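Local coordinates for MATE family efflux transporter (Vibrio cholerae, PDB 6IDP), which probably exports drugs and other toxic compounds across the bacterial membrane as an H+-dependent transporter of the MATE multidrug family, at residues F31-D35 against N174-D178; H132-W137 against I189-I194. One frame throughout, in Å; residues are numbered along the deposited sequence.

Contact 1: residues F31-D35 against N174-D178; sequences FQLVD and NLILD. With OLC ((2R)-2,3-dihydroxypropyl (9Z)-octadec-9-enoate), chain O.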
loop_
_atom_site.group_PDB
_atom_site.type_symbol
_atom_site.label_atom_id
_atom_site.label_comp_id
_atom_site.label_asym_id
_atom_site.label_seq_id
_atom_site.Cartn_x
_atom_site.Cartn_y
_atom_site.Cartn_z
ATOM N N PHE A 31 -0.370 -13.923 7.603
ATOM C CA PHE A 31 0.848 -14.082 8.387
ATOM C C PHE A 31 0.956 -13.017 9.472
ATOM O O PHE A 31 1.203 -13.328 10.637
ATOM C CB PHE A 31 2.094 -14.019 7.499
ATOM C CG PHE A 31 3.336 -13.631 8.248
ATOM C CD1 PHE A 31 3.982 -14.548 9.061
ATOM C CD2 PHE A 31 3.845 -12.344 8.162
ATOM C CE1 PHE A 31 5.117 -14.193 9.767
ATOM C CE2 PHE A 31 4.978 -11.984 8.868
ATOM C CZ PHE A 31 5.613 -12.908 9.670
ATOM N N GLN A 32 0.782 -11.761 9.065
ATOM C CA GLN A 32 0.954 -10.609 9.945
ATOM C C GLN A 32 0.056 -10.662 11.179
ATOM O O GLN A 32 0.475 -10.279 12.271
ATOM C CB GLN A 32 0.690 -9.312 9.173
ATOM C CG GLN A 32 1.700 -9.022 8.071
ATOM C CD GLN A 32 1.348 -7.786 7.262
ATOM O OE1 GLN A 32 0.174 -7.467 7.070
ATOM N NE2 GLN A 32 2.368 -7.080 6.785
ATOM N N LEU A 33 -1.175 -11.132 11.000
ATOM C CA LEU A 33 -2.121 -11.234 12.105
ATOM C C LEU A 33 -1.637 -12.267 13.120
ATOM O O LEU A 33 -1.677 -12.032 14.329
ATOM C CB LEU A 33 -3.518 -11.603 11.596
ATOM C CG LEU A 33 -4.703 -10.920 12.288
ATOM C CD1 LEU A 33 -4.812 -9.462 11.857
ATOM C CD2 LEU A 33 -6.007 -11.662 12.023
ATOM N N VAL A 34 -1.174 -13.407 12.618
ATOM C CA VAL A 34 -0.643 -14.465 13.469
ATOM C C VAL A 34 0.734 -14.072 14.008
ATOM O O VAL A 34 1.115 -14.463 15.112
ATOM C CB VAL A 34 -0.550 -15.806 12.707
ATOM C CG1 VAL A 34 -0.123 -16.928 13.638
ATOM C CG2 VAL A 34 -1.887 -16.138 12.066
ATOM N N ASP A 35 1.471 -13.284 13.226
ATOM C CA ASP A 35 2.786 -12.799 13.639
ATOM C C ASP A 35 2.692 -11.875 14.849
ATOM O O ASP A 35 3.498 -11.971 15.772
ATOM C CB ASP A 35 3.482 -12.075 12.483
ATOM C CG ASP A 35 4.687 -11.269 12.937
ATOM O OD1 ASP A 35 5.772 -11.862 13.120
ATOM O OD2 ASP A 35 4.551 -10.040 13.106
ATOM N N ASN A 174 7.351 -17.617 6.264
ATOM C CA ASN A 174 7.578 -16.763 7.426
ATOM C C ASN A 174 6.737 -17.208 8.619
ATOM O O ASN A 174 7.161 -17.085 9.769
ATOM C CB ASN A 174 7.276 -15.299 7.088
ATOM C CG ASN A 174 7.969 -14.325 8.026
ATOM O OD1 ASN A 174 8.368 -14.683 9.135
ATOM N ND2 ASN A 174 8.103 -13.079 7.586
ATOM N N LEU A 175 5.546 -17.726 8.335
ATOM C CA LEU A 175 4.654 -18.225 9.380
ATOM C C LEU A 175 5.278 -19.430 10.082
ATOM O O LEU A 175 5.232 -19.537 11.303
ATOM C CB LEU A 175 3.292 -18.591 8.783
ATOM C CG LEU A 175 2.098 -18.862 9.707
ATOM C CD1 LEU A 175 2.048 -20.317 10.169
ATOM C CD2 LEU A 175 2.080 -17.902 10.894
ATOM N N ILE A 176 5.869 -20.327 9.299
ATOM C CA ILE A 176 6.503 -21.528 9.835
ATOM C C ILE A 176 7.779 -21.210 10.616
ATOM O O ILE A 176 8.011 -21.762 11.691
ATOM C CB ILE A 176 6.843 -22.529 8.708
ATOM C CG1 ILE A 176 5.569 -22.990 7.999
ATOM C CG2 ILE A 176 7.602 -23.724 9.261
ATOM C CD1 ILE A 176 5.825 -23.936 6.842
ATOM N N LEU A 177 8.604 -20.320 10.073
ATOM C CA LEU A 177 9.886 -19.988 10.690
ATOM C C LEU A 177 9.732 -19.112 11.932
ATOM O O LEU A 177 10.618 -19.079 12.788
ATOM C CB LEU A 177 10.796 -19.291 9.676
ATOM C CG LEU A 177 11.267 -20.151 8.501
ATOM C CD1 LEU A 177 12.052 -19.320 7.498
ATOM C CD2 LEU A 177 12.098 -21.322 8.998
ATOM N N ASP A 178 8.604 -18.413 12.025
ATOM C CA ASP A 178 8.370 -17.457 13.105
ATOM C C ASP A 178 8.503 -18.073 14.508
ATOM O O ASP A 178 9.336 -17.617 15.289
ATOM C CB ASP A 178 6.990 -16.800 12.943
ATOM C CG ASP A 178 7.075 -15.294 12.772
ATOM O OD1 ASP A 178 8.188 -14.780 12.534
ATOM O OD2 ASP A 178 6.025 -14.625 12.869
HETATM C C18 OLC O . 6.230 -11.050 5.752
HETATM C C17 OLC O . 5.592 -9.772 6.255
HETATM C C16 OLC O . 6.628 -8.677 6.374
HETATM C C15 OLC O . 5.959 -7.336 6.165
HETATM C C14 OLC O . 6.992 -6.307 5.764
#

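Contact 2: residues H132-W137 against I189-I194; sequences HYWLWW and IDGAAI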
loop_
_atom_site.group_PDB
_atom_site.type_symbol
_atom_site.label_atom_id
_atom_site.label_comp_id
_atom_site.label_asym_id
_atom_site.label_seq_id
_atom_site.Cartn_x
_atom_site.Cartn_y
_atom_site.Cartn_z
ATOM N N HIS A 132 19.981 -3.868 19.247
ATOM C CA HIS A 132 20.210 -5.102 18.506
ATOM C C HIS A 132 19.030 -5.466 17.601
ATOM O O HIS A 132 19.215 -6.115 16.569
ATOM C CB HIS A 132 20.518 -6.255 19.469
ATOM C CG HIS A 132 19.455 -6.493 20.494
ATOM N ND1 HIS A 132 18.369 -7.310 20.263
ATOM C CD2 HIS A 132 19.314 -6.028 21.758
ATOM C CE1 HIS A 132 17.603 -7.335 21.340
ATOM N NE2 HIS A 132 18.154 -6.566 22.261
ATOM N N TYR A 133 17.824 -5.042 17.968
ATOM C CA TYR A 133 16.647 -5.384 17.174
ATOM C C TYR A 133 16.652 -4.702 15.807
ATOM O O TYR A 133 16.316 -5.327 14.804
ATOM C CB TYR A 133 15.355 -5.035 17.920
ATOM C CG TYR A 133 14.109 -5.320 17.109
ATOM C CD1 TYR A 133 13.901 -6.569 16.537
ATOM C CD2 TYR A 133 13.142 -4.341 16.913
ATOM C CE1 TYR A 133 12.769 -6.836 15.790
ATOM C CE2 TYR A 133 12.002 -4.602 16.168
ATOM C CZ TYR A 133 11.823 -5.850 15.612
ATOM O OH TYR A 133 10.695 -6.118 14.871
ATOM N N TRP A 134 17.038 -3.430 15.765
ATOM C CA TRP A 134 17.018 -2.683 14.509
ATOM C C TRP A 134 18.075 -3.174 13.526
ATOM O O TRP A 134 17.928 -2.995 12.320
ATOM C CB TRP A 134 17.200 -1.183 14.762
ATOM C CG TRP A 134 15.927 -0.488 15.139
ATOM C CD1 TRP A 134 14.790 -1.068 15.619
ATOM C CD2 TRP A 134 15.654 0.918 15.054
ATOM N NE1 TRP A 134 13.830 -0.112 15.846
ATOM C CE2 TRP A 134 14.336 1.115 15.509
ATOM C CE3 TRP A 134 16.398 2.029 14.643
ATOM C CZ2 TRP A 134 13.744 2.376 15.563
ATOM C CZ3 TRP A 134 15.808 3.280 14.698
ATOM C CH2 TRP A 134 14.495 3.443 15.155
ATOM N N LEU A 135 19.137 -3.784 14.040
ATOM C CA LEU A 135 20.134 -4.405 13.176
ATOM C C LEU A 135 19.474 -5.470 12.309
ATOM O O LEU A 135 19.551 -5.424 11.078
ATOM C CB LEU A 135 21.269 -5.015 14.001
ATOM C CG LEU A 135 22.207 -4.001 14.658
ATOM C CD1 LEU A 135 23.242 -4.698 15.526
ATOM C CD2 LEU A 135 22.877 -3.146 13.595
ATOM N N TRP A 136 18.809 -6.418 12.961
ATOM C CA TRP A 136 18.097 -7.472 12.253
ATOM C C TRP A 136 16.906 -6.923 11.476
ATOM O O TRP A 136 16.646 -7.343 10.347
ATOM C CB TRP A 136 17.624 -8.547 13.231
ATOM C CG TRP A 136 18.738 -9.266 13.928
ATOM C CD1 TRP A 136 19.165 -9.067 15.210
ATOM C CD2 TRP A 136 19.563 -10.304 13.386
ATOM N NE1 TRP A 136 20.206 -9.916 15.497
ATOM C CE2 TRP A 136 20.470 -10.686 14.394
ATOM C CE3 TRP A 136 19.626 -10.945 12.145
ATOM C CZ2 TRP A 136 21.425 -11.680 14.199
ATOM C CZ3 TRP A 136 20.573 -11.934 11.955
ATOM C CH2 TRP A 136 21.460 -12.291 12.975
ATOM N N TRP A 137 16.182 -5.983 12.077
ATOM C CA TRP A 137 14.949 -5.501 11.469
ATOM C C TRP A 137 15.191 -4.649 10.226
ATOM O O TRP A 137 14.479 -4.789 9.235
ATOM C CB TRP A 137 14.108 -4.711 12.476
ATOM C CG TRP A 137 12.813 -4.301 11.867
ATOM C CD1 TRP A 137 11.663 -5.031 11.823
ATOM C CD2 TRP A 137 12.546 -3.085 11.163
ATOM N NE1 TRP A 137 10.690 -4.336 11.150
ATOM C CE2 TRP A 137 11.207 -3.138 10.733
ATOM C CE3 TRP A 137 13.307 -1.952 10.861
ATOM C CZ2 TRP A 137 10.612 -2.102 10.020
ATOM C CZ3 TRP A 137 12.715 -0.926 10.153
ATOM C CH2 TRP A 137 11.381 -1.007 9.741
ATOM N N ILE A 189 12.346 -11.171 19.961
ATOM C CA ILE A 189 12.056 -10.039 19.093
ATOM C C ILE A 189 12.957 -10.071 17.853
ATOM O O ILE A 189 12.518 -9.737 16.753
ATOM C CB ILE A 189 12.204 -8.697 19.865
ATOM C CG1 ILE A 189 11.616 -7.533 19.065
ATOM C CG2 ILE A 189 13.654 -8.441 20.285
ATOM C CD1 ILE A 189 10.117 -7.621 18.880
ATOM N N ASP A 190 14.203 -10.507 18.022
ATOM C CA ASP A 190 15.122 -10.615 16.894
ATOM C C ASP A 190 14.716 -11.763 15.976
ATOM O O ASP A 190 14.890 -11.685 14.761
ATOM C CB ASP A 190 16.562 -10.811 17.378
ATOM C CG ASP A 190 17.109 -9.593 18.098
ATOM O OD1 ASP A 190 16.471 -8.522 18.028
ATOM O OD2 ASP A 190 18.183 -9.703 18.726
ATOM N N GLY A 191 14.164 -12.819 16.565
ATOM C CA GLY A 191 13.758 -13.997 15.820
ATOM C C GLY A 191 12.730 -13.724 14.739
ATOM O O GLY A 191 12.761 -14.344 13.675
ATOM N N ALA A 192 11.816 -12.796 15.009
ATOM C CA ALA A 192 10.786 -12.432 14.044
ATOM C C ALA A 192 11.403 -11.783 12.809
ATOM O O ALA A 192 10.994 -12.061 11.680
ATOM C CB ALA A 192 9.771 -11.499 14.679
ATOM N N ALA A 193 12.387 -10.917 13.032
ATOM C CA ALA A 193 13.072 -10.234 11.945
ATOM C C ALA A 193 13.917 -11.212 11.136
ATOM O O ALA A 193 13.981 -11.124 9.908
ATOM C CB ALA A 193 13.934 -9.109 12.491
ATOM N N ILE A 194 14.566 -12.140 11.835
ATOM C CA ILE A 194 15.376 -13.168 11.190
ATOM C C ILE A 194 14.510 -14.085 10.330
ATOM O O ILE A 194 14.892 -14.448 9.216
ATOM C CB ILE A 194 16.143 -14.003 12.231
ATOM C CG1 ILE A 194 17.117 -13.112 13.002
ATOM C CG2 ILE A 194 16.882 -15.156 11.567
ATOM C CD1 ILE A 194 17.724 -13.772 14.213
#

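Contact 1: residues F31-D35 against N174-D178
Phe31 places CG opposite its backbone N and beside its carbonyl carbon (chi1 157°), and Asn174 does the same (chi1 -158°), which turns the two side chains to each other and lays the Asn174 amide over the Phe31 ring. The two planes lie 28° apart in an offset stack. Asn174 CG comes to 3.2 Å from Phe31 CZ, while Asn174 CB makes a CH-pi contact 3.9 Å from the ring centroid. CB of Asp35, one turn on in the same helix, lies over the opposite face, so the ring is held between its own helix and Asn174. Phe31 CD1 also approaches the backbone N of Leu175 at 3.6 Å, and Phe31 CE2 lies 3.5 Å from C17 of the bound monoolein. Farther along, the carboxylates of Asp35 and Asp178 meet nearly coplanar, with Asp35 OD1 2.8 Å from Asp178 OD2; two acid oxygens this close suggest that one of the groups is probably protonated. The same Asp178 OD2 lies 3.3 Å from Phe31 CE1, which ties the acid pair to the aromatic packing. Val34 CG1 closes another flank against Leu175 CD2 at 3.7 Å. The amide of Asn174 is further fixed by a hydrogen bond from ND2 to Thr196 OG1. Two almost parallel helices with facing acids are thus joined within the amino-terminal bundle of a MATE transporter, in its straight form.

Contact 2: residues H132-W137 against I189-I194
Ala193 is the small bump at the middle of this interface: its methyl sits in a shallow hollow walled by Trp136, Trp137 and the Tyr133 ring, with Ala193 CB 3.8 Å from Trp136 CB and 3.9 Å from Trp137 N. So slight a side chain lets the nearly parallel helices draw in to 8.5 Å between axes. Beside it the Tyr133 ring projects as a flat wedge. Ile189 CG1 rests over one face, 3.6 Å from the centroid, and Trp137 CB backs the other, while Ile189 O lies 3.1 Å from Tyr133 CE1. The Asp190 carboxylate lies almost in the same plane as this ring, its OD1 at the ring edge. These are the fourth and sixth membrane-spanning helices of the amino-terminal lobe of the MATE fold, and near one end of their contact a His-carboxylate hydrogen bond joins them. His132 holds CG between its backbone N and carbonyl carbon (chi1 57°), which brings ND1 to Asp190 OD2 at 2.9 Å, on the syn lone pair. The bond is bent, and the acceptor is tilted 26° out of the imidazole plane; a weaker bond from the same nitrogen goes to OD1. Trp136 spreads its indole along the outer flank: Ile194 CG1 fills the space over its six-membered ring, 3.4 Å from Trp136 CE3, whereas the pyrrole end abuts the carboxylate, Trp136 CD1 lying 3.6 Å from Asp190 CG. Behind the interface, Trp137 packs on Ile56 and Gln57 of helix 54-80, and Ile189 meets Ile39 of helix 5-39.

The centres of contacts 1 and 2 lie 14 Å apart, on the same side of the chain's centre. Their segments alternate along the sequence, 31-35, 132-137, 174-178 and 189-194, and each lies on a different helix. Helices 161-184 and 189-213, consecutive in the chain, bring the contacts together: Asp178 OD1 packs 3.8 Å from Ala192 CA, and Asp178 and Asn174 both touch Ala195. Helices 5-39, 161-184, 189-213 and 124-156 are thereby linked in one amino-terminal bundle, so the first helix, in the straight form captured here, meets helix 161-184, which in turn packs on helix 189-213 and through it on helix 124-156.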